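Light Chain (Clostridium botulinum, PDB 6BVD) acts as the zinc-dependent protease of the mosaic botulinum neurotoxin type HA, probably cleaving a neuronal SNARE protein and so blocking neurotransmitter release. Local coordinates at residues G70-F75 and Y255-K260; I219-L224 and F360-R365; S264-T269 and L366-E371. All blocks are in the same frame, centred on the assembly; numbering follows the deposited sequence.

Interaction 1: G70-F75 and Y255-K260; sequences GSDGYF and YMKVTK
Asp72 and Lys257 meet across the surface of the protease through a single charged pair. Oxygen OD2 of Asp72 lies 3.9 Å from NZ of Lys257, a long salt bridge in which the two side chains approach from opposite directions. Only one carboxylate oxygen is used: OD1 of Asp72 stands 5.3 Å from NZ of Lys257. The lysine reaches farther than the aspartate; its CG is anti to the backbone N (chi1 -169°) and its chain stays extended beyond, while the CA atoms of Asp72 and Lys257 are 12.8 Å apart. Both residues are exposed, and the surface they bury is small.

Hydrogen bonding acts within each segment's own surroundings. In 70-75, an ST turn is formed as OG of Ser71 accepts from the backbone N of Gly73 at 3.1 Å with a fairly straight N-H approach of 162°; Asp72 sits between the two bonded residues. Farther along, the backbone N of Tyr74 donates to the side chain of Asp163. On the other side, the backbone N of Lys257 probably donates to O of Leu369.

CG of Met256 lies over one face of the Tyr255 ring, 3.6 Å above its plane and displaced toward the rim, and the two side chains also pack on Leu369 and Leu366 respectively.

With a long separation, one oxygen engaged and solvent-exposed partners, the pair is best understood as a loose electrostatic attraction between two surface loops, probably adding little to stability and easily screened by water and ions.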
ATOM      1  N   GLY A  70      28.684 -11.179  25.631  1.00111.55           N
ATOM      2  CA  GLY A  70      28.498 -12.554  25.208  1.00103.23           C
ATOM      3  C   GLY A  70      27.267 -12.771  24.346  1.00 96.88           C
ATOM      4  O   GLY A  70      27.297 -13.535  23.382  1.00 99.11           O
ATOM      5  N   SER A  71      26.179 -12.101  24.708  1.00 80.36           N
ATOM      6  CA  SER A  71      24.880 -12.321  24.079  1.00 65.52           C
ATOM      7  C   SER A  71      24.791 -11.946  22.598  1.00 53.44           C
ATOM      8  O   SER A  71      25.349 -10.944  22.156  1.00 52.59           O
ATOM      9  CB  SER A  71      23.785 -11.589  24.862  1.00 61.11           C
ATOM     10  OG  SER A  71      22.510 -11.814  24.288  1.00 62.75           O
ATOM     11  N   ASP A  72      24.066 -12.775  21.853  1.00 45.63           N
ATOM     12  CA  ASP A  72      23.699 -12.513  20.462  1.00 55.68           C
ATOM     13  C   ASP A  72      22.648 -11.407  20.296  1.00 56.14           C
ATOM     14  O   ASP A  72      22.342 -11.019  19.166  1.00 56.08           O
ATOM     15  CB  ASP A  72      23.215 -13.794  19.791  1.00 59.62           C
ATOM     16  CG  ASP A  72      24.373 -14.672  19.329  1.00 74.48           C
ATOM     17  OD1 ASP A  72      25.478 -14.128  19.081  1.00 79.10           O
ATOM     18  OD2 ASP A  72      24.182 -15.904  19.226  1.00 79.75           O
ATOM     19  N   GLY A  73      22.115 -10.887  21.403  1.00 48.41           N
ATOM     20  CA  GLY A  73      21.051  -9.887  21.325  1.00 49.90           C
ATOM     21  C   GLY A  73      21.473  -8.422  21.322  1.00 45.67           C
ATOM     22  O   GLY A  73      22.643  -8.095  21.155  1.00 47.04           O
ATOM     23  N   TYR A  74      20.506  -7.527  21.501  1.00 36.58           N
ATOM     24  CA  TYR A  74      20.790  -6.101  21.554  1.00 30.96           C
ATOM     25  C   TYR A  74      19.875  -5.430  22.587  1.00 37.45           C
ATOM     26  O   TYR A  74      18.679  -5.717  22.652  1.00 36.97           O
ATOM     27  CB  TYR A  74      20.612  -5.459  20.164  1.00 33.25           C
ATOM     28  CG  TYR A  74      20.950  -3.994  20.157  1.00 36.53           C
ATOM     29  CD1 TYR A  74      22.267  -3.573  20.246  1.00 37.37           C
ATOM     30  CD2 TYR A  74      19.952  -3.028  20.117  1.00 31.32           C
ATOM     31  CE1 TYR A  74      22.590  -2.228  20.267  1.00 37.18           C
ATOM     32  CE2 TYR A  74      20.262  -1.673  20.140  1.00 32.57           C
ATOM     33  CZ  TYR A  74      21.595  -1.285  20.215  1.00 39.10           C
ATOM     34  OH  TYR A  74      21.934   0.050  20.254  1.00 39.92           O
ATOM     35  N   PHE A  75      20.434  -4.505  23.357  1.00 33.66           N
ATOM     36  CA  PHE A  75      19.739  -3.919  24.490  1.00 32.86           C
ATOM     37  C   PHE A  75      19.768  -2.408  24.430  1.00 30.44           C
ATOM     38  O   PHE A  75      20.786  -1.826  24.101  1.00 35.90           O
ATOM     39  CB  PHE A  75      20.370  -4.406  25.800  1.00 36.84           C
ATOM     40  CG  PHE A  75      20.253  -5.883  25.997  1.00 39.98           C
ATOM     41  CD1 PHE A  75      19.192  -6.410  26.731  1.00 37.36           C
ATOM     42  CD2 PHE A  75      21.167  -6.752  25.413  1.00 38.53           C
ATOM     43  CE1 PHE A  75      19.058  -7.766  26.897  1.00 34.02           C
ATOM     44  CE2 PHE A  75      21.036  -8.124  25.570  1.00 40.23           C
ATOM     45  CZ  PHE A  75      19.972  -8.631  26.311  1.00 37.04           C
ATOM     46  N   TYR A 255      24.619 -26.035   7.974  1.00 36.16           N
ATOM     47  CA  TYR A 255      23.917 -24.761   8.082  1.00 33.56           C
ATOM     48  C   TYR A 255      23.367 -24.505   9.481  1.00 37.42           C
ATOM     49  O   TYR A 255      22.976 -23.370   9.797  1.00 47.24           O
ATOM     50  CB  TYR A 255      22.757 -24.679   7.065  1.00 35.35           C
ATOM     51  CG  TYR A 255      21.448 -25.359   7.481  1.00 36.01           C
ATOM     52  CD1 TYR A 255      20.518 -24.693   8.283  1.00 31.54           C
ATOM     53  CD2 TYR A 255      21.104 -26.626   7.003  1.00 36.22           C
ATOM     54  CE1 TYR A 255      19.309 -25.285   8.645  1.00 31.19           C
ATOM     55  CE2 TYR A 255      19.880 -27.227   7.362  1.00 33.66           C
ATOM     56  CZ  TYR A 255      18.989 -26.538   8.180  1.00 34.15           C
ATOM     57  OH  TYR A 255      17.787 -27.111   8.572  1.00 35.39           O
ATOM     58  N   MET A 256      23.265 -25.566  10.273  1.00 38.46           N
ATOM     59  CA  MET A 256      22.644 -25.525  11.606  1.00 40.78           C
ATOM     60  C   MET A 256      23.579 -25.073  12.728  1.00 47.36           C
ATOM     61  O   MET A 256      24.795 -25.356  12.700  1.00 39.22           O
ATOM     62  CB  MET A 256      22.089 -26.900  11.987  1.00 30.81           C
ATOM     63  CG  MET A 256      20.900 -27.395  11.207  1.00 32.97           C
ATOM     64  SD  MET A 256      20.566 -29.115  11.656  1.00 33.22           S
ATOM     65  CE  MET A 256      19.094 -29.465  10.679  1.00 37.52           C
ATOM     66  N   LYS A 257      23.003 -24.384  13.709  1.00 41.65           N
ATOM     67  CA  LYS A 257      23.667 -24.122  14.977  1.00 40.62           C
ATOM     68  C   LYS A 257      22.793 -24.653  16.134  1.00 44.44           C
ATOM     69  O   LYS A 257      21.770 -24.050  16.474  1.00 43.11           O
ATOM     70  CB  LYS A 257      23.965 -22.632  15.150  1.00 47.81           C
ATOM     71  CG  LYS A 257      24.884 -22.369  16.325  1.00 63.11           C
ATOM     72  CD  LYS A 257      24.789 -20.962  16.867  1.00 69.15           C
ATOM     73  CE  LYS A 257      25.687 -20.821  18.089  1.00 74.94           C
ATOM     74  NZ  LYS A 257      25.805 -19.399  18.532  1.00 80.57           N
ATOM     75  N   VAL A 258      23.157 -25.809  16.687  1.00 36.48           N
ATOM     76  CA  VAL A 258      22.330 -26.470  17.703  1.00 44.80           C
ATOM     77  C   VAL A 258      22.951 -26.337  19.099  1.00 43.40           C
ATOM     78  O   VAL A 258      24.137 -26.578  19.259  1.00 49.01           O
ATOM     79  CB  VAL A 258      22.150 -27.979  17.400  1.00 45.89           C
ATOM     80  CG1 VAL A 258      21.017 -28.541  18.235  1.00 46.20           C
ATOM     81  CG2 VAL A 258      21.834 -28.200  15.937  1.00 39.83           C
ATOM     82  N   THR A 259      22.169 -25.968  20.109  1.00 50.41           N
ATOM     83  CA  THR A 259      22.714 -25.790  21.465  1.00 58.68           C
ATOM     84  C   THR A 259      21.984 -26.657  22.493  1.00 56.40           C
ATOM     85  O   THR A 259      22.603 -27.235  23.381  1.00 64.85           O
ATOM     86  CB  THR A 259      22.688 -24.321  21.940  1.00 64.93           C
ATOM     87  OG1 THR A 259      21.377 -23.764  21.765  1.00 69.86           O
ATOM     88  CG2 THR A 259      23.709 -23.494  21.160  1.00 69.43           C
ATOM     89  N   LYS A 260      20.665 -26.686  22.411  1.00 45.30           N
ATOM     90  CA  LYS A 260      19.839 -27.462  23.334  1.00 40.35           C
ATOM     91  C   LYS A 260      18.672 -28.128  22.588  1.00 37.07           C
ATOM     92  O   LYS A 260      18.427 -27.822  21.413  1.00 32.75           O
ATOM     93  CB  LYS A 260      19.315 -26.541  24.438  1.00 38.19           C
ATOM     94  CG  LYS A 260      18.424 -25.438  23.852  1.00 45.84           C
ATOM     95  CD  LYS A 260      18.022 -24.365  24.853  1.00 51.93           C
ATOM     96  CE  LYS A 260      17.417 -23.168  24.125  1.00 54.52           C
ATOM     97  NZ  LYS A 260      16.529 -22.358  25.003  1.00 59.28           N
TER

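Interaction 2: I219-L224 and F360-R365; sequences IKDPAL and FKIKTR
Ile362 is the first residue of 360-365 to touch 219-224, directly after Lys361 ends helix 353-360 in a Schellman motif. With CG1 of Ile362 anti to the carbonyl carbon (chi1 -69°) and the chain extended beyond it, its CD1 comes against the carboxylate of Asp221, 3.4 Å from OD2, while CG2 packs on CD2 of Leu224 at 3.9 Å. The Ile362 and Asp221 side chains cross at about a right angle. OD2 of Asp221 forms a salt bridge with Arg99, while OD1 bonds to Tyr387 and caps the helix. Lys363 joins in through its backbone: a water donates to O of Lys363 and accepts from N of Asp221 at 3.1 Å. Next, Thr364 lays CB and OG1 against CD2 of Leu224, 3.6 Å from OG1, while that hydroxyl bonds to Glu353. Arg365 also turns to Glu353 with its NH2; NH1 of Arg365 stays 5.1 Å from NZ of Lys220, which bonds to Thr203.

Asp221 is the N-cap of helix 222-237, its OD1 accepting from N of Ala223 at 2.8 Å. This capped helix carries the HExxH motif of zinc metalloproteases, with zinc ligands His228 and His232, and the loop 360-365 packs beside its first turn.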
ATOM      1  N   ILE A 219      18.937 -10.268   4.796  1.00 26.09           N
ATOM      2  CA  ILE A 219      18.177  -9.781   5.940  1.00 25.10           C
ATOM      3  C   ILE A 219      16.741 -10.354   5.857  1.00 26.17           C
ATOM      4  O   ILE A 219      16.188 -10.581   4.770  1.00 23.48           O
ATOM      5  CB  ILE A 219      18.174  -8.223   6.009  1.00 23.52           C
ATOM      6  CG1 ILE A 219      17.683  -7.719   7.383  1.00 29.15           C
ATOM      7  CG2 ILE A 219      17.377  -7.616   4.871  1.00 19.67           C
ATOM      8  CD1 ILE A 219      18.670  -7.979   8.518  1.00 27.38           C
ATOM      9  N   LYS A 220      16.154 -10.614   7.013  1.00 23.92           N
ATOM     10  CA  LYS A 220      14.832 -11.199   7.084  1.00 20.44           C
ATOM     11  C   LYS A 220      13.776 -10.103   6.906  1.00 23.17           C
ATOM     12  O   LYS A 220      13.963  -8.989   7.384  1.00 21.28           O
ATOM     13  CB  LYS A 220      14.652 -11.942   8.432  1.00 21.16           C
ATOM     14  CG  LYS A 220      15.587 -13.184   8.526  1.00 15.74           C
ATOM     15  CD  LYS A 220      15.733 -13.675   9.961  1.00 18.25           C
ATOM     16  CE  LYS A 220      16.740 -14.835   9.944  1.00 23.21           C
ATOM     17  NZ  LYS A 220      17.195 -15.206  11.298  1.00 30.50           N
ATOM     18  N   ASP A 221      12.698 -10.434   6.198  1.00 19.92           N
ATOM     19  CA  ASP A 221      11.554  -9.523   5.989  1.00 17.56           C
ATOM     20  C   ASP A 221      10.705  -9.506   7.278  1.00 18.41           C
ATOM     21  O   ASP A 221      10.200 -10.527   7.663  1.00 23.27           O
ATOM     22  CB  ASP A 221      10.731  -9.985   4.792  1.00 19.07           C
ATOM     23  CG  ASP A 221       9.600  -9.013   4.422  1.00 29.06           C
ATOM     24  OD1 ASP A 221       8.927  -8.516   5.357  1.00 23.69           O
ATOM     25  OD2 ASP A 221       9.392  -8.755   3.215  1.00 21.86           O
ATOM     26  N   PRO A 222      10.569  -8.342   7.939  1.00 25.10           N
ATOM     27  CA  PRO A 222       9.764  -8.289   9.181  1.00 22.53           C
ATOM     28  C   PRO A 222       8.340  -8.807   9.034  1.00 20.81           C
ATOM     29  O   PRO A 222       7.815  -9.292  10.030  1.00 20.16           O
ATOM     30  CB  PRO A 222       9.756  -6.787   9.530  1.00 22.10           C
ATOM     31  CG  PRO A 222      11.037  -6.278   8.996  1.00 25.84           C
ATOM     32  CD  PRO A 222      11.230  -7.053   7.663  1.00 22.18           C
ATOM     33  N   ALA A 223       7.734  -8.754   7.840  1.00 17.97           N
ATOM     34  CA  ALA A 223       6.376  -9.274   7.690  1.00 17.88           C
ATOM     35  C   ALA A 223       6.337 -10.812   7.862  1.00 19.30           C
ATOM     36  O   ALA A 223       5.378 -11.379   8.412  1.00 17.39           O
ATOM     37  CB  ALA A 223       5.775  -8.861   6.334  1.00 19.89           C
ATOM     38  N   LEU A 224       7.394 -11.484   7.416  1.00 17.58           N
ATOM     39  CA  LEU A 224       7.487 -12.924   7.555  1.00 25.76           C
ATOM     40  C   LEU A 224       7.782 -13.262   9.022  1.00 20.83           C
ATOM     41  O   LEU A 224       7.226 -14.238   9.550  1.00 19.77           O
ATOM     42  CB  LEU A 224       8.583 -13.519   6.610  1.00 17.81           C
ATOM     43  CG  LEU A 224       8.616 -15.046   6.638  1.00 17.96           C
ATOM     44  CD1 LEU A 224       7.244 -15.602   6.174  1.00 27.11           C
ATOM     45  CD2 LEU A 224       9.763 -15.636   5.767  1.00 27.44           C
ATOM     46  N   PHE A 360       4.883 -15.419  -0.692  1.00 21.99           N
ATOM     47  CA  PHE A 360       5.220 -14.003  -0.699  1.00 19.50           C
ATOM     48  C   PHE A 360       6.494 -13.650  -1.497  1.00 24.06           C
ATOM     49  O   PHE A 360       6.853 -12.463  -1.617  1.00 22.85           O
ATOM     50  CB  PHE A 360       5.388 -13.530   0.739  1.00 29.17           C
ATOM     51  CG  PHE A 360       4.078 -13.159   1.424  1.00 28.04           C
ATOM     52  CD1 PHE A 360       3.723 -11.836   1.566  1.00 27.23           C
ATOM     53  CD2 PHE A 360       3.199 -14.125   1.853  1.00 19.24           C
ATOM     54  CE1 PHE A 360       2.494 -11.477   2.173  1.00 34.10           C
ATOM     55  CE2 PHE A 360       1.995 -13.773   2.476  1.00 23.76           C
ATOM     56  CZ  PHE A 360       1.638 -12.444   2.599  1.00 20.70           C
ATOM     57  N   LYS A 361       7.176 -14.660  -2.050  1.00 22.09           N
ATOM     58  CA  LYS A 361       8.459 -14.414  -2.701  1.00 20.88           C
ATOM     59  C   LYS A 361       9.399 -13.643  -1.808  1.00 20.42           C
ATOM     60  O   LYS A 361      10.053 -12.669  -2.226  1.00 24.68           O
ATOM     61  CB  LYS A 361       8.244 -13.691  -4.048  1.00 26.94           C
ATOM     62  CG  LYS A 361       7.419 -14.511  -4.998  1.00 26.08           C
ATOM     63  CD  LYS A 361       7.241 -13.759  -6.321  1.00 39.02           C
ATOM     64  CE  LYS A 361       6.789 -14.690  -7.424  1.00 48.19           C
ATOM     65  NZ  LYS A 361       5.364 -15.071  -7.241  1.00 55.70           N
ATOM     66  N   ILE A 362       9.447 -14.099  -0.545  1.00 24.39           N
ATOM     67  CA  ILE A 362      10.403 -13.682   0.432  1.00 18.01           C
ATOM     68  C   ILE A 362      11.440 -14.809   0.627  1.00 24.84           C
ATOM     69  O   ILE A 362      11.085 -15.971   0.688  1.00 25.50           O
ATOM     70  CB  ILE A 362       9.703 -13.367   1.801  1.00 20.35           C
ATOM     71  CG1 ILE A 362       8.827 -12.097   1.680  1.00 23.12           C
ATOM     72  CG2 ILE A 362      10.738 -13.197   2.890  1.00 17.90           C
ATOM     73  CD1 ILE A 362       7.942 -11.840   3.008  1.00 23.77           C
ATOM     74  N   LYS A 363      12.715 -14.471   0.645  1.00 21.66           N
ATOM     75  CA  LYS A 363      13.744 -15.482   0.924  1.00 20.77           C
ATOM     76  C   LYS A 363      13.805 -15.706   2.417  1.00 25.06           C
ATOM     77  O   LYS A 363      13.755 -14.747   3.179  1.00 28.55           O
ATOM     78  CB  LYS A 363      15.122 -15.055   0.404  1.00 20.97           C
ATOM     79  CG  LYS A 363      16.135 -16.235   0.360  1.00 32.03           C
ATOM     80  CD  LYS A 363      17.537 -15.775  -0.085  1.00 26.98           C
ATOM     81  CE  LYS A 363      18.499 -16.951  -0.350  1.00 27.75           C
ATOM     82  NZ  LYS A 363      18.035 -17.908  -1.438  1.00 25.44           N
ATOM     83  N   THR A 364      13.926 -16.965   2.834  1.00 25.26           N
ATOM     84  CA  THR A 364      14.098 -17.257   4.240  1.00 21.69           C
ATOM     85  C   THR A 364      15.195 -18.286   4.443  1.00 29.54           C
ATOM     86  O   THR A 364      15.770 -18.865   3.472  1.00 23.88           O
ATOM     87  CB  THR A 364      12.757 -17.710   4.876  1.00 25.90           C
ATOM     88  OG1 THR A 364      12.806 -17.528   6.289  1.00 26.01           O
ATOM     89  CG2 THR A 364      12.429 -19.130   4.541  1.00 24.07           C
ATOM     90  N   ARG A 365      15.513 -18.460   5.713  1.00 25.23           N
ATOM     91  CA  ARG A 365      16.554 -19.350   6.185  1.00 26.22           C
ATOM     92  C   ARG A 365      16.293 -20.795   5.792  1.00 29.20           C
ATOM     93  O   ARG A 365      15.162 -21.212   5.558  1.00 27.41           O
ATOM     94  CB  ARG A 365      16.657 -19.231   7.725  1.00 22.34           C
ATOM     95  CG  ARG A 365      15.347 -19.542   8.372  1.00 25.49           C
ATOM     96  CD  ARG A 365      15.343 -19.365   9.912  1.00 28.77           C
ATOM     97  NE  ARG A 365      13.978 -19.334  10.438  1.00 25.64           N
ATOM     98  CZ  ARG A 365      13.666 -19.317  11.744  1.00 27.20           C
ATOM     99  NH1 ARG A 365      14.631 -19.348  12.663  1.00 23.42           N
ATOM    100  NH2 ARG A 365      12.387 -19.273  12.145  1.00 17.35           N
TER
HETATM  101  O   HOH W   1      12.859 -13.455   5.560  1.00 23.13           O

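Interaction 3: S264-T269 and L366-E371; sequences SAEFLT and LGYLAE
Glu266 and Tyr368 form the centre of this contact, the methylene groups of the zinc-binding glutamate lying flat against the tyrosine ring. CB of Glu266 sits almost exactly above the middle of one face, 3.6 Å from the ring centroid, in a CH-pi contact. The glutamate chain then bends at chi2 (-70°), which folds its carboxylate back over the phenol end of the same ring instead of letting it run on outward. The two flat groups are nearly parallel, their planes 17° apart, with OE1 of Glu266 3.4 Å from CE1 of Tyr368 and CD of Glu266 3.5 Å from OH of Tyr368. OE1 binds the zinc ion together with His228 and His232, so the ring packs against a group already held by the metal.

The Tyr368 side chain points toward the helix and presents a ring edge to the face of Phe267, a T-shaped pair with centroids 6.0 Å apart and planes at 68°. Leu369, the next residue in the type I turn from Gly367 to Ala370, reaches a different part of the phenylalanine: its CD1 meets the ring edge in plane, 3.7 Å from CE1 of Phe267. The backbone N of Tyr368 bonds to Asp274.

Helix 264-270 lies between several elements. Thr269, whose OG1 bonds to O of Ala265, packs on His228, Ile231 and His232 of helix 222-237; Leu268 faces Leu286 of helix 280-301, and Phe267 also touches Ile247 of strand 246-247.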
ATOM      1  N   SER A 264       9.150 -29.414  19.543  1.00 22.59           N
ATOM      2  CA  SER A 264       8.756 -29.865  18.204  1.00 25.12           C
ATOM      3  C   SER A 264       7.932 -28.817  17.458  1.00 28.04           C
ATOM      4  O   SER A 264       7.862 -28.856  16.230  1.00 25.24           O
ATOM      5  CB  SER A 264       7.929 -31.151  18.268  1.00 22.27           C
ATOM      6  OG  SER A 264       8.745 -32.272  18.539  1.00 29.67           O
ATOM      7  N   ALA A 265       7.302 -27.911  18.211  1.00 28.70           N
ATOM      8  CA  ALA A 265       6.442 -26.871  17.610  1.00 30.88           C
ATOM      9  C   ALA A 265       7.225 -25.895  16.720  1.00 24.99           C
ATOM     10  O   ALA A 265       6.664 -25.341  15.775  1.00 20.82           O
ATOM     11  CB  ALA A 265       5.666 -26.074  18.712  1.00 24.36           C
ATOM     12  N   GLU A 266       8.505 -25.654  17.026  1.00 24.17           N
ATOM     13  CA  GLU A 266       9.264 -24.724  16.180  1.00 25.51           C
ATOM     14  C   GLU A 266       9.475 -25.340  14.817  1.00 23.79           C
ATOM     15  O   GLU A 266       9.451 -24.634  13.805  1.00 28.12           O
ATOM     16  CB  GLU A 266      10.616 -24.345  16.780  1.00 20.92           C
ATOM     17  CG  GLU A 266      10.524 -23.713  18.165  1.00 24.09           C
ATOM     18  CD  GLU A 266       9.925 -22.324  18.200  1.00 32.21           C
ATOM     19  OE1 GLU A 266       9.561 -21.745  17.143  1.00 34.14           O
ATOM     20  OE2 GLU A 266       9.822 -21.812  19.335  1.00 41.80           O
ATOM     21  N   PHE A 267       9.693 -26.656  14.776  1.00 29.58           N
ATOM     22  CA  PHE A 267       9.934 -27.275  13.457  1.00 27.46           C
ATOM     23  C   PHE A 267       8.624 -27.362  12.663  1.00 31.02           C
ATOM     24  O   PHE A 267       8.626 -27.230  11.427  1.00 25.48           O
ATOM     25  CB  PHE A 267      10.572 -28.640  13.619  1.00 23.00           C
ATOM     26  CG  PHE A 267      11.888 -28.596  14.362  1.00 25.21           C
ATOM     27  CD1 PHE A 267      13.060 -28.227  13.710  1.00 22.84           C
ATOM     28  CD2 PHE A 267      11.932 -28.829  15.736  1.00 25.10           C
ATOM     29  CE1 PHE A 267      14.274 -28.175  14.391  1.00 28.71           C
ATOM     30  CE2 PHE A 267      13.133 -28.775  16.428  1.00 27.20           C
ATOM     31  CZ  PHE A 267      14.305 -28.439  15.766  1.00 34.32           C
ATOM     32  N   LEU A 268       7.504 -27.582  13.359  1.00 32.37           N
ATOM     33  CA  LEU A 268       6.214 -27.633  12.669  1.00 30.38           C
ATOM     34  C   LEU A 268       5.839 -26.241  12.195  1.00 31.39           C
ATOM     35  O   LEU A 268       5.160 -26.077  11.163  1.00 30.18           O
ATOM     36  CB  LEU A 268       5.111 -28.204  13.568  1.00 34.95           C
ATOM     37  CG  LEU A 268       5.281 -29.643  14.056  1.00 31.55           C
ATOM     38  CD1 LEU A 268       4.187 -29.990  15.085  1.00 30.98           C
ATOM     39  CD2 LEU A 268       5.310 -30.658  12.909  1.00 24.98           C
ATOM     40  N   THR A 269       6.286 -25.227  12.930  1.00 20.15           N
ATOM     41  CA  THR A 269       5.953 -23.868  12.546  1.00 21.39           C
ATOM     42  C   THR A 269       6.786 -23.462  11.311  1.00 24.46           C
ATOM     43  O   THR A 269       6.271 -22.840  10.367  1.00 21.33           O
ATOM     44  CB  THR A 269       6.170 -22.903  13.689  1.00 26.28           C
ATOM     45  OG1 THR A 269       5.198 -23.189  14.726  1.00 25.17           O
ATOM     46  CG2 THR A 269       5.991 -21.448  13.214  1.00 19.58           C
ATOM     47  N   LEU A 366      17.352 -21.594   5.799  1.00 29.29           N
ATOM     48  CA  LEU A 366      17.260 -22.984   5.384  1.00 28.92           C
ATOM     49  C   LEU A 366      16.423 -23.867   6.284  1.00 27.34           C
ATOM     50  O   LEU A 366      15.924 -24.906   5.843  1.00 37.66           O
ATOM     51  CB  LEU A 366      18.681 -23.571   5.268  1.00 34.47           C
ATOM     52  CG  LEU A 366      19.365 -23.164   3.959  1.00 42.44           C
ATOM     53  CD1 LEU A 366      20.807 -23.663   3.882  1.00 44.17           C
ATOM     54  CD2 LEU A 366      18.570 -23.689   2.771  1.00 40.47           C
ATOM     55  N   GLY A 367      16.270 -23.468   7.546  1.00 29.69           N
ATOM     56  CA  GLY A 367      15.480 -24.213   8.511  1.00 25.80           C
ATOM     57  C   GLY A 367      15.515 -23.490   9.849  1.00 25.71           C
ATOM     58  O   GLY A 367      16.294 -22.543  10.017  1.00 25.06           O
ATOM     59  N   TYR A 368      14.708 -23.936  10.806  1.00 25.28           N
ATOM     60  CA  TYR A 368      14.656 -23.279  12.110  1.00 30.34           C
ATOM     61  C   TYR A 368      16.012 -23.197  12.824  1.00 28.47           C
ATOM     62  O   TYR A 368      16.312 -22.211  13.494  1.00 32.11           O
ATOM     63  CB  TYR A 368      13.663 -23.993  13.033  1.00 27.37           C
ATOM     64  CG  TYR A 368      13.539 -23.254  14.344  1.00 29.95           C
ATOM     65  CD1 TYR A 368      12.722 -22.122  14.440  1.00 31.30           C
ATOM     66  CD2 TYR A 368      14.254 -23.657  15.469  1.00 29.08           C
ATOM     67  CE1 TYR A 368      12.621 -21.419  15.632  1.00 34.54           C
ATOM     68  CE2 TYR A 368      14.172 -22.954  16.656  1.00 36.85           C
ATOM     69  CZ  TYR A 368      13.341 -21.832  16.726  1.00 41.63           C
ATOM     70  OH  TYR A 368      13.232 -21.132  17.903  1.00 48.66           O
ATOM     71  N   LEU A 369      16.842 -24.227  12.665  1.00 27.44           N
ATOM     72  CA  LEU A 369      18.114 -24.296  13.363  1.00 30.71           C
ATOM     73  C   LEU A 369      19.232 -23.549  12.661  1.00 36.89           C
ATOM     74  O   LEU A 369      20.404 -23.672  13.063  1.00 31.46           O
ATOM     75  CB  LEU A 369      18.538 -25.758  13.547  1.00 28.09           C
ATOM     76  CG  LEU A 369      17.658 -26.542  14.530  1.00 27.98           C
ATOM     77  CD1 LEU A 369      17.978 -28.041  14.531  1.00 27.47           C
ATOM     78  CD2 LEU A 369      17.735 -25.949  15.962  1.00 27.03           C
ATOM     79  N   ALA A 370      18.889 -22.796  11.612  1.00 31.19           N
ATOM     80  CA  ALA A 370      19.902 -22.034  10.871  1.00 33.09           C
ATOM     81  C   ALA A 370      20.546 -20.973  11.761  1.00 35.47           C
ATOM     82  O   ALA A 370      19.903 -20.427  12.673  1.00 29.55           O
ATOM     83  CB  ALA A 370      19.291 -21.378   9.620  1.00 32.88           C
ATOM     84  N   GLU A 371      21.809 -20.654  11.468  1.00 32.66           N
ATOM     85  CA  GLU A 371      22.532 -19.674  12.263  1.00 31.89           C
ATOM     86  C   GLU A 371      21.938 -18.290  12.016  1.00 35.35           C
ATOM     87  O   GLU A 371      21.593 -17.940  10.876  1.00 31.36           O
ATOM     88  CB  GLU A 371      24.035 -19.693  11.923  1.00 33.61           C
ATOM     89  CG  GLU A 371      24.904 -18.878  12.883  1.00 41.33           C
ATOM     90  CD  GLU A 371      26.414 -18.989  12.577  1.00 44.42           C
ATOM     91  OE1 GLU A 371      26.795 -19.806  11.707  1.00 39.74           O
ATOM     92  OE2 GLU A 371      27.211 -18.278  13.235  1.00 35.30           O
TER

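From the N terminus, 70-75 comes first, and interaction 1 closes a long loop when the chain reaches 255-260. Inside that loop lies 219-224, whose partner 360-365 comes only later, so interactions 1 and 2 cross. Segment 264-269 follows 255-260 closely and opens interaction 3 after interaction 1 has closed; these two are in series. It lies inside the loop that interaction 2 closes, and its partner 366-371 comes just after that closure, so interactions 2 and 3 also cross. The continuous run from helix 353-360 toward strand 373-377 thus borders first the start of helix 222-237, then helix 264-270, two helices that share the zinc, while Leu369 also meets the surface loop 255-260.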